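Local coordinates for protein aminoglycoside phosphotransferase (Streptomyces rimosus, PDB 6FUC) that probably phosphorylates the 3''-hydroxyl of streptomycin with ATP as phosphate donor, thereby giving resistance to this aminoglycoside antibiotic, at residues S88-I93 with N194-P199. Sequence-based numbering, arbitrary orientation.
Sequences STVEGI and NIILDP
I93 and L197 face each other as an antiparallel hydrogen-bonded pair, an example of how a linker can be tied to a lobe by a short strand pairing. I93 N donates to L197 O at 2.8 Å, lying in the plane of that carbonyl; the return bond, L197 N to I93 O, is equally short, but here the donor stands 38° above the carbonyl plane. On the same face of the sheet the two side chains meet obliquely, I93 CG2 lying 3.9 Å from L197 CB in one of its two conformers. In the kinase-like fold of this family, the chain passes from strand 82-88 of the five-stranded N-terminal sheet through the linker, probably the counterpart of the kinase hinge, into strand 93-94; this edges a small C-terminal-lobe sheet with 195-197 in the middle and 204-207 beyond. The opposite face belongs to I196. Its CG2, turned anti to the backbone N, sits against the backbone of 90-92, 3.5 Å from both V90 O and G92 C, while V90 CG1 packs 3.8 Å from I196 CB. G92 CA lies 3.3 Å from L197 O in a bent CH...O contact, its phi of 139° being open mainly to a residue without CB. Further out, I195 pairs with A95 and I196 with A205 through backbone bonds. Helix 100-117 backs the sheet, touching I93 through M102 and L197 through A106, whereas V90 also rests on I208.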
ATOM      1  N   SER A  88      11.079  -4.271 -11.641  1.00  8.97           N
ATOM      2  CA  SER A  88      11.513  -3.048 -12.316  1.00  9.08           C
ATOM      3  C   SER A  88      11.099  -1.818 -11.463  1.00  9.44           C
ATOM      4  O   SER A  88      10.018  -1.745 -10.897  1.00 10.35           O
ATOM      5  CB  SER A  88      10.956  -2.988 -13.710  1.00  9.84           C
ATOM      6  OG  SER A  88       9.542  -3.023 -13.689  1.00 10.35           O
ATOM      7  N   THR A  89      11.965  -0.793 -11.490  1.00 10.13           N
ATOM      8  CA  THR A  89      11.595   0.493 -10.955  1.00 10.27           C
ATOM      9  C   THR A  89      10.471   1.100 -11.731  1.00  8.94           C
ATOM     10  O   THR A  89      10.494   1.098 -12.965  1.00 10.72           O
ATOM     11  CB  THR A  89      12.809   1.431 -10.997  1.00 12.53           C
ATOM     12  OG1 THR A  89      13.790   0.828 -10.167  1.00 13.61           O
ATOM     13  CG2 THR A  89      12.507   2.845 -10.567  1.00 13.20           C
ATOM     14  N   VAL A  90       9.502   1.693 -11.019  1.00  8.76           N
ATOM     15  CA  VAL A  90       8.532   2.581 -11.614  1.00  8.83           C
ATOM     16  C   VAL A  90       9.147   3.954 -11.530  1.00  9.48           C
ATOM     17  O   VAL A  90       9.246   4.523 -10.451  1.00 10.20           O
ATOM     18  CB  VAL A  90       7.180   2.486 -10.926  1.00  9.52           C
ATOM     19  CG1 VAL A  90       6.255   3.522 -11.526  1.00 10.77           C
ATOM     20  CG2 VAL A  90       6.605   1.070 -11.087  1.00  9.92           C
ATOM     21  N   GLU A  91       9.640   4.462 -12.661  1.00 11.01           N
ATOM     22  CA  GLU A  91      10.378   5.707 -12.634  1.00 11.58           C
ATOM     23  C   GLU A  91       9.514   6.901 -12.303  1.00  9.92           C
ATOM     24  O   GLU A  91       8.401   6.986 -12.814  1.00 11.45           O
ATOM     25  CB  GLU A  91      11.108   5.939 -13.930  1.00 15.24           C
ATOM     26  CG  GLU A  91      12.087   4.841 -14.311  1.00 20.70           C
ATOM     27  CD  GLU A  91      13.405   4.835 -13.547  1.00 28.61           C
ATOM     28  OE1 GLU A  91      13.782   5.830 -12.876  1.00 32.84           O
ATOM     29  OE2 GLU A  91      14.101   3.797 -13.650  1.00 34.25           O
ATOM     30  N   GLY A  92      10.044   7.779 -11.482  1.00 10.27           N
ATOM     31  CA  GLY A  92       9.372   9.006 -11.123  1.00 10.00           C
ATOM     32  C   GLY A  92       9.514   9.360  -9.672  1.00 10.26           C
ATOM     33  O   GLY A  92      10.350   8.762  -8.985  1.00 12.62           O
ATOM     34  N   ILE A  93       8.669  10.283  -9.218  1.00 10.92           N
ATOM     35  CA  ILE A  93       8.835  10.797  -7.845  1.00 12.33           C
ATOM     36  C   ILE A  93       7.702  10.210  -7.003  1.00 11.13           C
ATOM     37  O   ILE A  93       6.496  10.360  -7.349  1.00 11.22           O
ATOM     38  CB  ILE A  93       8.792  12.339  -7.743  1.00 15.76           C
ATOM     39  CG1 ILE A  93       8.817  12.822  -6.283  0.70 20.06           C
ATOM     40  CG2 ILE A  93       7.698  12.951  -8.542  0.70 16.54           C
ATOM     41  CD1 ILE A  93       9.535  14.152  -6.113  0.70 21.84           C
ATOM     42  N   ASN A 194       3.267   5.110  -2.239  1.00  8.11           N
ATOM     43  CA  ASN A 194       3.038   4.003  -3.177  1.00  8.22           C
ATOM     44  C   ASN A 194       2.471   4.440  -4.507  1.00  7.95           C
ATOM     45  O   ASN A 194       2.156   3.591  -5.365  1.00  8.30           O
ATOM     46  CB  ASN A 194       2.269   2.888  -2.503  1.00  7.90           C
ATOM     47  CG  ASN A 194       3.037   2.277  -1.389  1.00  7.73           C
ATOM     48  OD1 ASN A 194       4.283   2.284  -1.403  1.00  9.39           O
ATOM     49  ND2 ASN A 194       2.352   1.647  -0.444  1.00  9.05           N
ATOM     50  N   ILE A 195       2.365   5.746  -4.712  1.00  7.77           N
ATOM     51  CA  ILE A 195       1.894   6.329  -5.993  1.00  7.86           C
ATOM     52  C   ILE A 195       3.105   7.088  -6.545  1.00  8.23           C
ATOM     53  O   ILE A 195       3.585   8.014  -5.925  1.00 10.01           O
ATOM     54  CB  ILE A 195       0.702   7.267  -5.784  1.00  8.89           C
ATOM     55  CG1 ILE A 195      -0.443   6.551  -5.048  1.00  9.60           C
ATOM     56  CG2 ILE A 195       0.301   7.848  -7.100  1.00 11.35           C
ATOM     57  CD1 ILE A 195      -1.531   7.463  -4.662  1.00 12.88           C
ATOM     58  N   ILE A 196       3.575   6.676  -7.718  1.00  7.89           N
ATOM     59  CA  ILE A 196       4.741   7.308  -8.343  1.00  7.94           C
ATOM     60  C   ILE A 196       4.215   8.284  -9.388  1.00  8.08           C
ATOM     61  O   ILE A 196       3.388   7.908 -10.235  1.00  9.03           O
ATOM     62  CB  ILE A 196       5.671   6.293  -8.973  1.00  7.99           C
ATOM     63  CG1 ILE A 196       6.070   5.210  -7.965  1.00  8.61           C
ATOM     64  CG2 ILE A 196       6.920   7.006  -9.508  1.00  9.77           C
ATOM     65  CD1 ILE A 196       6.681   5.668  -6.655  1.00 10.61           C
ATOM     66  N   LEU A 197       4.729   9.498  -9.361  1.00  8.52           N
ATOM     67  CA  LEU A 197       4.312  10.572 -10.277  1.00  8.88           C
ATOM     68  C   LEU A 197       5.380  10.803 -11.334  1.00  8.61           C
ATOM     69  O   LEU A 197       6.582  10.760 -11.075  1.00  9.57           O
ATOM     70  CB  LEU A 197       4.112  11.882  -9.507  1.00  9.80           C
ATOM     71  CG  LEU A 197       3.133  11.791  -8.343  1.00 10.41           C
ATOM     72  CD1 LEU A 197       3.040  13.127  -7.623  1.00 10.95           C
ATOM     73  CD2 LEU A 197       1.779  11.311  -8.744  1.00 10.91           C
ATOM     74  N   ASP A 198       4.916  11.099 -12.553  1.00  9.29           N
ATOM     75  CA  ASP A 198       5.826  11.530 -13.606  1.00  9.92           C
ATOM     76  C   ASP A 198       6.313  12.947 -13.256  1.00  8.96           C
ATOM     77  O   ASP A 198       5.519  13.820 -13.022  1.00  9.17           O
ATOM     78  CB  ASP A 198       5.077  11.547 -14.939  1.00 10.52           C
ATOM     79  CG  ASP A 198       5.905  11.958 -16.114  1.00 12.97           C
ATOM     80  OD1 ASP A 198       6.524  13.033 -16.150  1.00 11.76           O
ATOM     81  OD2 ASP A 198       5.948  11.168 -17.081  1.00 18.62           O
ATOM     82  N   PRO A 199       7.649  13.141 -13.195  1.00 10.37           N
ATOM     83  CA  PRO A 199       8.181  14.429 -12.685  1.00 11.13           C
ATOM     84  C   PRO A 199       7.994  15.595 -13.626  1.00  9.28           C
ATOM     85  O   PRO A 199       8.211  16.727 -13.218  1.00 10.03           O
ATOM     86  CB  PRO A 199       9.631  14.110 -12.464  1.00 13.99           C
ATOM     87  CG  PRO A 199       9.938  13.048 -13.378  1.00 16.45           C
ATOM     88  CD  PRO A 199       8.745  12.179 -13.400  1.00 12.52           C
TER